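Long-range contacts in lysyl oxidase (Pichia pastoris, PDB 1W7C), which probably oxidises primary amines, lysine side chains among them, to aldehydes with a copper ion and a topaquinone cofactor formed from one of its own tyrosines: residues L604-D609 and D640-V645; V496-G501 and L555-A560; E538-N543 and F633-S638. All blocks are in the same frame, centred on the assembly; numbering follows the deposited sequence. Where two conformers were deposited one is given.

Contact 1 of 3, residues L604-D609 and D640-V645; sequences LTKHKD and DGEDIV. With CA (calcium ion), chain D.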
loop_
_atom_site.group_PDB
_atom_site.type_symbol
_atom_site.label_atom_id
_atom_site.label_comp_id
_atom_site.label_asym_id
_atom_site.label_seq_id
_atom_site.Cartn_x
_atom_site.Cartn_y
_atom_site.Cartn_z
ATOM N N LEU A 604 15.811 -15.734 -5.872
ATOM C CA LEU A 604 17.027 -15.109 -6.448
ATOM C C LEU A 604 17.797 -16.139 -7.229
ATOM O O LEU A 604 18.071 -17.232 -6.690
ATOM C CB LEU A 604 17.900 -14.598 -5.297
ATOM C CG LEU A 604 17.242 -13.538 -4.410
ATOM C CD1 LEU A 604 18.130 -13.238 -3.208
ATOM C CD2 LEU A 604 16.946 -12.254 -5.137
ATOM N N THR A 605 18.119 -15.854 -8.489
ATOM C CA THR A 605 18.892 -16.772 -9.296
ATOM C C THR A 605 20.030 -16.078 -10.001
ATOM O O THR A 605 20.049 -14.847 -10.160
ATOM C CB THR A 605 18.036 -17.475 -10.347
ATOM O OG1 THR A 605 17.574 -16.498 -11.301
ATOM C CG2 THR A 605 16.809 -18.183 -9.718
ATOM N N LYS A 606 20.976 -16.877 -10.488
ATOM C CA LYS A 606 22.030 -16.394 -11.367
ATOM C C LYS A 606 21.449 -16.169 -12.750
ATOM O O LYS A 606 20.855 -17.057 -13.332
ATOM C CB LYS A 606 23.192 -17.391 -11.366
ATOM C CG LYS A 606 24.278 -17.126 -12.360
ATOM C CD LYS A 606 25.316 -18.278 -12.338
ATOM C CE LYS A 606 26.368 -18.154 -13.350
ATOM N NZ LYS A 606 27.348 -19.210 -13.104
ATOM N N HIS A 607 21.687 -14.997 -13.300
ATOM C CA HIS A 607 21.182 -14.658 -14.620
ATOM C C HIS A 607 21.691 -15.641 -15.660
ATOM O O HIS A 607 22.884 -15.933 -15.692
ATOM C CB HIS A 607 21.628 -13.279 -15.062
ATOM C CG HIS A 607 21.095 -12.905 -16.408
ATOM N ND1 HIS A 607 21.715 -13.277 -17.581
ATOM C CD2 HIS A 607 19.927 -12.333 -16.762
ATOM C CE1 HIS A 607 20.960 -12.908 -18.604
ATOM N NE2 HIS A 607 19.879 -12.301 -18.133
ATOM N N LYS A 608 20.807 -16.130 -16.524
ATOM C CA LYS A 608 21.199 -16.927 -17.695
ATOM C C LYS A 608 20.292 -16.585 -18.858
ATOM O O LYS A 608 19.081 -16.427 -18.707
ATOM C CB LYS A 608 21.089 -18.410 -17.398
ATOM C CG LYS A 608 22.064 -18.928 -16.335
ATOM C CD LYS A 608 21.953 -20.404 -16.050
ATOM C CE LYS A 608 22.988 -20.823 -15.029
ATOM N NZ LYS A 608 22.961 -22.245 -14.641
ATOM N N ASP A 609 20.870 -16.516 -20.059
ATOM C CA ASP A 609 20.070 -16.364 -21.269
ATOM C C ASP A 609 19.138 -17.547 -21.490
ATOM O O ASP A 609 18.074 -17.354 -22.105
ATOM C CB ASP A 609 20.972 -16.196 -22.477
ATOM C CG ASP A 609 21.740 -14.919 -22.459
ATOM O OD1 ASP A 609 21.206 -13.843 -22.092
ATOM O OD2 ASP A 609 22.913 -14.893 -22.863
ATOM N N ASP A 640 27.307 -15.018 -4.908
ATOM C CA ASP A 640 28.201 -14.158 -4.152
ATOM C C ASP A 640 29.151 -13.439 -5.128
ATOM O O ASP A 640 30.254 -13.872 -5.352
ATOM C CB ASP A 640 28.957 -15.038 -3.130
ATOM C CG ASP A 640 29.671 -14.251 -2.080
ATOM O OD1 ASP A 640 29.687 -13.026 -2.161
ATOM O OD2 ASP A 640 30.272 -14.785 -1.128
ATOM N N GLY A 641 28.658 -12.381 -5.766
ATOM C CA GLY A 641 29.404 -11.655 -6.797
ATOM C C GLY A 641 29.072 -12.225 -8.170
ATOM O O GLY A 641 29.908 -12.824 -8.842
ATOM N N GLU A 642 27.816 -12.087 -8.548
ATOM C CA GLU A 642 27.268 -12.670 -9.747
ATOM C C GLU A 642 26.172 -11.757 -10.268
ATOM O O GLU A 642 25.672 -10.912 -9.539
ATOM C CB GLU A 642 26.719 -14.070 -9.467
ATOM C CG GLU A 642 27.769 -15.094 -9.055
ATOM C CD GLU A 642 28.812 -15.430 -10.113
ATOM O OE1 GLU A 642 28.585 -15.237 -11.319
ATOM O OE2 GLU A 642 29.883 -15.916 -9.722
ATOM N N ASP A 643 25.775 -11.960 -11.516
ATOM C CA ASP A 643 24.598 -11.267 -12.061
ATOM C C ASP A 643 23.365 -11.987 -11.533
ATOM O O ASP A 643 23.153 -13.180 -11.814
ATOM C CB ASP A 643 24.661 -11.328 -13.569
ATOM C CG ASP A 643 23.590 -10.535 -14.229
ATOM O OD1 ASP A 643 22.661 -10.068 -13.535
ATOM O OD2 ASP A 643 23.640 -10.305 -15.475
ATOM N N ILE A 644 22.606 -11.286 -10.698
ATOM C CA ILE A 644 21.460 -11.831 -9.995
ATOM C C ILE A 644 20.199 -11.315 -10.677
ATOM O O ILE A 644 20.122 -10.168 -11.166
ATOM C CB ILE A 644 21.505 -11.388 -8.504
ATOM C CG1 ILE A 644 22.762 -11.945 -7.830
ATOM C CG2 ILE A 644 20.240 -11.843 -7.755
ATOM C CD1 ILE A 644 23.011 -11.441 -6.440
ATOM N N VAL A 645 19.197 -12.191 -10.693
ATOM C CA VAL A 645 17.836 -11.840 -11.084
ATOM C C VAL A 645 16.922 -12.165 -9.883
ATOM O O VAL A 645 17.054 -13.228 -9.257
ATOM C CB VAL A 645 17.356 -12.699 -12.292
ATOM C CG1 VAL A 645 15.921 -12.401 -12.665
ATOM C CG2 VAL A 645 18.292 -12.540 -13.454
HETATM CA CA CA D . 21.150 -8.583 -12.580
HETATM O O HOH W 1 29.580 -16.588 -13.426
HETATM O O HOH W 2 22.938 -8.314 -10.966
#
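Thr605 and Val645 face each other as an antiparallel hydrogen-bonded pair. Thr605 N donates to Val645 O at 2.9 Å, and Val645 N donates to Thr605 O at 2.8 Å, both bonds nearly straight. One step on, Lys606 and Ile644 form the non-hydrogen-bonded pair, their side chains diverging. Past the end of strand 604-606, His607 N still reaches Asp643 O at 2.8 Å and holds the departing chain against 640-645.

The side chains of His607 and Asp643 then run side by side in the same direction. The imidazole and carboxylate planes are only 12° apart, and His607 CB comes within 3.5 Å of Asp643 CG. Both residues carry CG anti to the backbone N (chi1 -179° and -174°), which sends the two groups out together. At the imidazole edge, CD2 meets Val645 CG2 at 3.7 Å. Strand 602-606 pairs here with 642-654, an inner strand of the beta sandwich of the copper amine oxidase catalytic domain. The calcium ion lies on the other flank of 642-645, toward 497-499: Asp643 OD1 and Ile644 O both bind it, and a water it holds also accepts from Ile644 N.

The other Asp643 oxygen, OD2, forms a salt bridge with Lys65, so each carboxylate oxygen has a cationic partner. Thr605 OG1 is taken by Trp647 NE1. Farther out, in the conformer given, Lys606 NZ is 4.5 Å from Glu642 OE1, too long for a salt bridge. Gly641 and Glu642 together face Asn505 in a G1 beta bulge.

Contact 2 of 3, residues V496-G501 and L555-A560; sequences VDLDVG and LLIESA. With CA (calcium ion), chain D.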
loop_
_atom_site.group_PDB
_atom_site.type_symbol
_atom_site.label_atom_id
_atom_site.label_comp_id
_atom_site.label_asym_id
_atom_site.label_seq_id
_atom_site.Cartn_x
_atom_site.Cartn_y
_atom_site.Cartn_z
ATOM N N VAL A 496 12.788 -9.335 -12.293
ATOM C CA VAL A 496 13.353 -8.056 -11.910
ATOM C C VAL A 496 14.870 -8.210 -11.964
ATOM O O VAL A 496 15.523 -8.613 -10.984
ATOM C CB VAL A 496 12.883 -7.642 -10.479
ATOM C CG1 VAL A 496 13.392 -6.267 -10.118
ATOM C CG2 VAL A 496 11.359 -7.676 -10.339
ATOM N N ASP A 497 15.440 -7.917 -13.119
ATOM C CA ASP A 497 16.867 -8.089 -13.325
ATOM C C ASP A 497 17.561 -6.778 -12.973
ATOM O O ASP A 497 18.034 -6.013 -13.812
ATOM C CB ASP A 497 17.150 -8.557 -14.744
ATOM C CG ASP A 497 18.591 -8.796 -15.009
ATOM O OD1 ASP A 497 19.408 -8.831 -14.025
ATOM O OD2 ASP A 497 18.973 -8.994 -16.194
ATOM N N LEU A 498 17.665 -6.561 -11.670
ATOM C CA LEU A 498 18.424 -5.454 -11.091
ATOM C C LEU A 498 19.890 -5.688 -11.432
ATOM O O LEU A 498 20.378 -6.807 -11.256
ATOM C CB LEU A 498 18.230 -5.411 -9.547
ATOM C CG LEU A 498 16.971 -4.654 -9.106
ATOM C CD1 LEU A 498 16.474 -5.219 -7.759
ATOM C CD2 LEU A 498 17.235 -3.182 -8.993
ATOM N N ASP A 499 20.586 -4.626 -11.796
ATOM C CA ASP A 499 22.028 -4.626 -12.021
ATOM C C ASP A 499 22.535 -3.372 -11.271
ATOM O O ASP A 499 22.650 -2.279 -11.853
ATOM C CB ASP A 499 22.380 -4.482 -13.510
ATOM C CG ASP A 499 22.218 -5.743 -14.322
ATOM O OD1 ASP A 499 21.999 -6.855 -13.788
ATOM O OD2 ASP A 499 22.323 -5.619 -15.594
ATOM N N VAL A 500 22.707 -3.496 -9.973
ATOM C CA VAL A 500 23.023 -2.341 -9.149
ATOM C C VAL A 500 24.514 -2.055 -9.175
ATOM O O VAL A 500 25.313 -2.857 -8.713
ATOM C CB VAL A 500 22.544 -2.554 -7.691
ATOM C CG1 VAL A 500 22.795 -1.305 -6.894
ATOM C CG2 VAL A 500 21.080 -2.908 -7.687
ATOM N N GLY A 501 24.882 -0.920 -9.740
ATOM C CA GLY A 501 26.290 -0.597 -9.864
ATOM C C GLY A 501 27.029 -1.681 -10.611
ATOM O O GLY A 501 28.045 -2.199 -10.104
ATOM N N LEU A 555 15.635 -6.552 2.488
ATOM C CA LEU A 555 16.271 -7.321 1.395
ATOM C C LEU A 555 16.909 -6.361 0.391
ATOM O O LEU A 555 16.262 -5.462 -0.148
ATOM C CB LEU A 555 15.257 -8.177 0.648
ATOM C CG LEU A 555 15.785 -8.995 -0.537
ATOM C CD1 LEU A 555 16.751 -10.015 -0.115
ATOM C CD2 LEU A 555 14.618 -9.636 -1.286
ATOM N N LEU A 556 18.186 -6.600 0.111
ATOM C CA LEU A 556 18.975 -5.772 -0.770
ATOM C C LEU A 556 19.565 -6.548 -1.935
ATOM O O LEU A 556 20.032 -7.678 -1.761
ATOM C CB LEU A 556 20.139 -5.093 -0.023
ATOM C CG LEU A 556 19.841 -4.235 1.196
ATOM C CD1 LEU A 556 21.120 -3.729 1.817
ATOM C CD2 LEU A 556 18.862 -3.113 0.862
ATOM N N ILE A 557 19.644 -5.879 -3.085
ATOM C CA ILE A 557 20.584 -6.212 -4.117
ATOM C C ILE A 557 21.683 -5.158 -4.088
ATOM O O ILE A 557 21.434 -3.982 -4.305
ATOM C CB ILE A 557 19.933 -6.299 -5.491
ATOM C CG1 ILE A 557 18.747 -7.289 -5.493
ATOM C CG2 ILE A 557 20.980 -6.643 -6.563
ATOM C CD1 ILE A 557 19.038 -8.703 -5.134
ATOM N N GLU A 558 22.898 -5.613 -3.781
ATOM C CA GLU A 558 24.072 -4.751 -3.630
ATOM C C GLU A 558 25.016 -4.896 -4.818
ATOM O O GLU A 558 25.168 -5.976 -5.382
ATOM C CB GLU A 558 24.894 -5.200 -2.394
ATOM C CG GLU A 558 24.165 -5.138 -1.064
ATOM C CD GLU A 558 25.042 -5.582 0.088
ATOM O OE1 GLU A 558 26.218 -6.031 -0.132
ATOM O OE2 GLU A 558 24.560 -5.550 1.272
ATOM N N SER A 559 25.676 -3.807 -5.176
ATOM C CA SER A 559 26.861 -3.920 -6.022
ATOM C C SER A 559 27.892 -4.791 -5.299
ATOM O O SER A 559 28.112 -4.611 -4.111
ATOM C CB SER A 559 27.457 -2.564 -6.249
ATOM O OG SER A 559 28.603 -2.678 -7.088
ATOM N N ALA A 560 28.583 -5.665 -6.028
ATOM C CA ALA A 560 29.629 -6.478 -5.420
ATOM C C ALA A 560 30.835 -5.641 -5.019
ATOM O O ALA A 560 31.482 -5.946 -4.010
ATOM C CB ALA A 560 30.051 -7.624 -6.321
HETATM CA CA CA D . 21.150 -8.583 -12.580
HETATM O O HOH W 2 22.938 -8.314 -10.966
#
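Val500 sets CG1 anti to its own N (chi1 -176°), which leaves CG2 beside that nitrogen and turned to Ile557; there the isoleucine carries CG2 anti to the backbone N, with CG1 beside it (chi1 -55°). The two CG2 methyls meet at 3.9 Å, and Val500 CG2 also rests on the backbone, 3.6 Å from Ile557 O. The other branch of the isoleucine serves a second neighbour: Ile557 CG1 touches Leu498 CD1 at 3.8 Å. Ile557 thus sits between alternate residues of 496-501, one hydrophobic branch for each. With Val500 cut back to an alanine, the CG2 methyl of Ile557 would probably lose its partner and a gap open over the Ile557 carbonyl.

At the far end the chains come together through Ser559. Its CB lies 3.3 Å from Val500 O, while Ser559 OG is 3.1 Å from Gly501 O in the conformer given, a possible hydrogen bond that competes with another acceptor, since Glu562 is the stronger partner of this hydroxyl.

Asp499, between the two apolar contacts, turns away from 555-560, and its OD1 binds the calcium ion. Asp497 OD1 and Asp499 OD1 bind the metal at 2.3 Å each and Leu498 O at 2.4 Å; the second oxygens of both aspartates form salt bridges with Lys65. Asp497 is the centre of an inverse gamma turn. With Asp643, Ile644 and a water, these three successive residues complete a six-ligand calcium site in the catalytic domain, where Leu498 at the end of strand 488-498 and Val500 just past it pack against Ile557 of strand 553-559.

Contact 3 of 3, residues E538-N543 and F633-S638; sequences ENEDFN and FLDDES. Unlike the reference sequence in segment 538-543: Asn539 (reference Lys). With CA (calcium ion), chain E.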
loop_
_atom_site.group_PDB
_atom_site.type_symbol
_atom_site.label_atom_id
_atom_site.label_comp_id
_atom_site.label_asym_id
_atom_site.label_seq_id
_atom_site.Cartn_x
_atom_site.Cartn_y
_atom_site.Cartn_z
ATOM N N GLU A 538 24.317 -16.451 -0.088
ATOM C CA GLU A 538 25.497 -16.921 -0.813
ATOM C C GLU A 538 25.173 -17.784 -2.026
ATOM O O GLU A 538 25.969 -17.837 -2.948
ATOM C CB GLU A 538 26.443 -17.673 0.143
ATOM C CG GLU A 538 27.001 -16.776 1.227
ATOM C CD GLU A 538 28.081 -17.431 2.075
ATOM O OE1 GLU A 538 28.380 -18.626 1.885
ATOM O OE2 GLU A 538 28.636 -16.729 2.930
ATOM N N ASN A 539 24.030 -18.475 -1.989
ATOM C CA ASN A 539 23.680 -19.510 -2.960
ATOM C C ASN A 539 22.215 -19.411 -3.279
ATOM O O ASN A 539 21.441 -18.948 -2.452
ATOM C CB ASN A 539 23.951 -20.945 -2.440
ATOM C CG ASN A 539 25.383 -21.236 -2.259
ATOM O OD1 ASN A 539 25.978 -20.805 -1.277
ATOM N ND2 ASN A 539 25.980 -21.978 -3.206
ATOM N N GLU A 540 21.827 -19.881 -4.452
ATOM C CA GLU A 540 20.424 -20.024 -4.781
ATOM C C GLU A 540 19.791 -20.974 -3.742
ATOM O O GLU A 540 20.316 -22.046 -3.455
ATOM C CB GLU A 540 20.274 -20.617 -6.183
ATOM C CG GLU A 540 20.782 -19.727 -7.272
ATOM C CD GLU A 540 20.806 -20.380 -8.648
ATOM O OE1 GLU A 540 20.976 -21.628 -8.712
ATOM O OE2 GLU A 540 20.657 -19.625 -9.649
ATOM N N ASP A 541 18.628 -20.563 -3.243
ATOM C CA ASP A 541 17.895 -21.326 -2.219
ATOM C C ASP A 541 16.657 -21.930 -2.881
ATOM O O ASP A 541 15.804 -21.210 -3.395
ATOM C CB ASP A 541 17.540 -20.401 -1.052
ATOM C CG ASP A 541 16.986 -21.135 0.136
ATOM O OD1 ASP A 541 16.503 -22.305 0.013
ATOM O OD2 ASP A 541 17.061 -20.615 1.263
ATOM N N PHE A 542 16.551 -23.248 -2.899
ATOM C CA PHE A 542 15.409 -23.911 -3.503
ATOM C C PHE A 542 14.086 -23.476 -2.873
ATOM O O PHE A 542 13.069 -23.449 -3.524
ATOM C CB PHE A 542 15.559 -25.426 -3.375
ATOM C CG PHE A 542 14.517 -26.181 -4.124
ATOM C CD1 PHE A 542 14.646 -26.399 -5.482
ATOM C CD2 PHE A 542 13.375 -26.620 -3.483
ATOM C CE1 PHE A 542 13.668 -27.053 -6.179
ATOM C CE2 PHE A 542 12.365 -27.282 -4.192
ATOM C CZ PHE A 542 12.526 -27.516 -5.523
ATOM N N ASN A 543 14.118 -23.147 -1.586
ATOM C CA ASN A 543 12.928 -22.739 -0.841
ATOM C C ASN A 543 12.439 -21.341 -1.195
ATOM O O ASN A 543 11.336 -20.949 -0.809
ATOM C CB ASN A 543 13.201 -22.792 0.673
ATOM C CG ASN A 543 13.436 -24.176 1.172
ATOM O OD1 ASN A 543 12.973 -25.145 0.595
ATOM N ND2 ASN A 543 14.147 -24.274 2.271
ATOM N N PHE A 633 15.839 -23.741 -12.493
ATOM C CA PHE A 633 16.737 -22.608 -12.305
ATOM C C PHE A 633 17.486 -22.672 -10.962
ATOM O O PHE A 633 18.508 -22.021 -10.791
ATOM C CB PHE A 633 15.976 -21.272 -12.249
ATOM C CG PHE A 633 15.187 -20.896 -13.485
ATOM C CD1 PHE A 633 15.103 -21.717 -14.607
ATOM C CD2 PHE A 633 14.520 -19.666 -13.505
ATOM C CE1 PHE A 633 14.320 -21.287 -15.719
ATOM C CE2 PHE A 633 13.753 -19.270 -14.606
ATOM C CZ PHE A 633 13.700 -20.076 -15.728
ATOM N N LEU A 634 16.948 -23.444 -10.017
ATOM C CA LEU A 634 17.388 -23.467 -8.639
ATOM C C LEU A 634 18.283 -24.658 -8.416
ATOM O O LEU A 634 17.832 -25.750 -8.077
ATOM C CB LEU A 634 16.161 -23.536 -7.717
ATOM C CG LEU A 634 15.187 -22.383 -7.871
ATOM C CD1 LEU A 634 13.870 -22.665 -7.139
ATOM C CD2 LEU A 634 15.819 -21.069 -7.401
ATOM N N ASP A 635 19.568 -24.427 -8.612
ATOM C CA ASP A 635 20.569 -25.501 -8.589
ATOM C C ASP A 635 21.797 -25.081 -7.788
ATOM O O ASP A 635 22.921 -25.498 -8.045
ATOM C CB ASP A 635 20.886 -26.010 -10.004
ATOM C CG ASP A 635 21.131 -24.913 -11.002
ATOM O OD1 ASP A 635 21.092 -25.215 -12.227
ATOM O OD2 ASP A 635 21.373 -23.752 -10.656
ATOM N N ASP A 636 21.534 -24.319 -6.721
ATOM C CA ASP A 636 22.501 -24.050 -5.655
ATOM C C ASP A 636 23.711 -23.271 -6.154
ATOM O O ASP A 636 24.780 -23.323 -5.549
ATOM C CB ASP A 636 22.972 -25.360 -5.002
ATOM C CG ASP A 636 23.779 -25.137 -3.760
ATOM O OD1 ASP A 636 23.343 -24.266 -2.937
ATOM O OD2 ASP A 636 24.846 -25.841 -3.520
ATOM N N GLU A 637 23.530 -22.488 -7.191
ATOM C CA GLU A 637 24.655 -21.746 -7.730
ATOM C C GLU A 637 25.010 -20.575 -6.822
ATOM O O GLU A 637 24.152 -20.011 -6.159
ATOM C CB GLU A 637 24.403 -21.271 -9.149
ATOM C CG GLU A 637 24.375 -22.414 -10.157
ATOM C CD GLU A 637 24.038 -21.961 -11.561
ATOM O OE1 GLU A 637 23.014 -21.278 -11.723
ATOM O OE2 GLU A 637 24.778 -22.314 -12.509
ATOM N N SER A 638 26.283 -20.262 -6.753
ATOM C CA SER A 638 26.728 -19.105 -5.995
ATOM C C SER A 638 26.131 -17.817 -6.553
ATOM O O SER A 638 26.103 -17.592 -7.756
ATOM C CB SER A 638 28.245 -18.974 -6.034
ATOM O OG SER A 638 28.666 -17.814 -5.323
HETATM CA CA CA E . 20.773 -21.537 -11.181
HETATM O O HOH W 3 28.548 -19.136 -2.830
HETATM O O HOH W 4 18.955 -23.944 -5.347
HETATM O O HOH W 5 21.024 -23.651 -1.410
HETATM O O HOH W 6 20.490 -22.733 -13.264
HETATM O O HOH W 7 20.346 -19.758 -12.737
#
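Glu540 reaches from its loop into the bend of 633-638 with an extended chain (chi2 172°), and its carboxylate grips the calcium ion with both oxygens, OE1 and OE2 each at 2.5 Å. OE1 does still more: Glu637 N and Asp635 N both donate to it at 3.1 Å, arriving from opposite faces of the carboxylate plane. Two N-H groups and the metal bonds together hold the group against rotation. OE2 accepts from Lys606 N. The backbones join nearby, where Glu540 N donates to Glu637 O at 2.9 Å.

Asp635 takes the less common rotamer with CG between N and the carbonyl carbon (chi1 47°), and this swings its carboxylate back alongside that of Glu540, planes 20° apart, so that OD2 can bind the calcium. Glu637 arrives from farther along the bend on an extended chain, gives OE1 to the ion and pairs OE2 with Lys608. Phe633 O and two waters complete seven ligands.

Asn539, which differs from the reference sequence, donates through ND2 to Asp636 O at 3.0 Å. The acceptor lies in the amide plane, yet the donor stands well above the carbonyl plane. At the opposite end Phe542 CD1 meets Leu634 CB at 3.9 Å, the side chains crossing at about a right angle; Arg599 makes a cation-pi contact with the same ring.

Three carboxylates converge within a few ångströms, with Glu540 OE1 just 2.9 Å from Asp635 OD2. The calcium, with Lys608 and the N-H donors, is likely to offset this negative charge, and the shared ion ties the two surface loops together.

How the contacts relate
Contacts 1 and 2 share one calcium ion: 640-645 brings two ligands and 496-501 three, with a common water as the sixth. Asp643 OD1 and Asp499 OD1 are 3.3 Å apart as adjacent ligands, from strand 642-654 and the chain just past neighbouring strand 488-498. Contact 3 holds the second calcium and is tied to contact 1 by a salt bridge, Lys608 NZ to Glu637 OE2 at 2.8 Å, and a probable hydrogen bond from Lys606 N to Glu540 OE2 at 2.9 Å. Contact 1's centre is about 10 Å from each of the others; contacts 2 and 3 have centres about 17 Å and nearest atoms about 10 Å apart. None includes a copper ligand or the topaquinone.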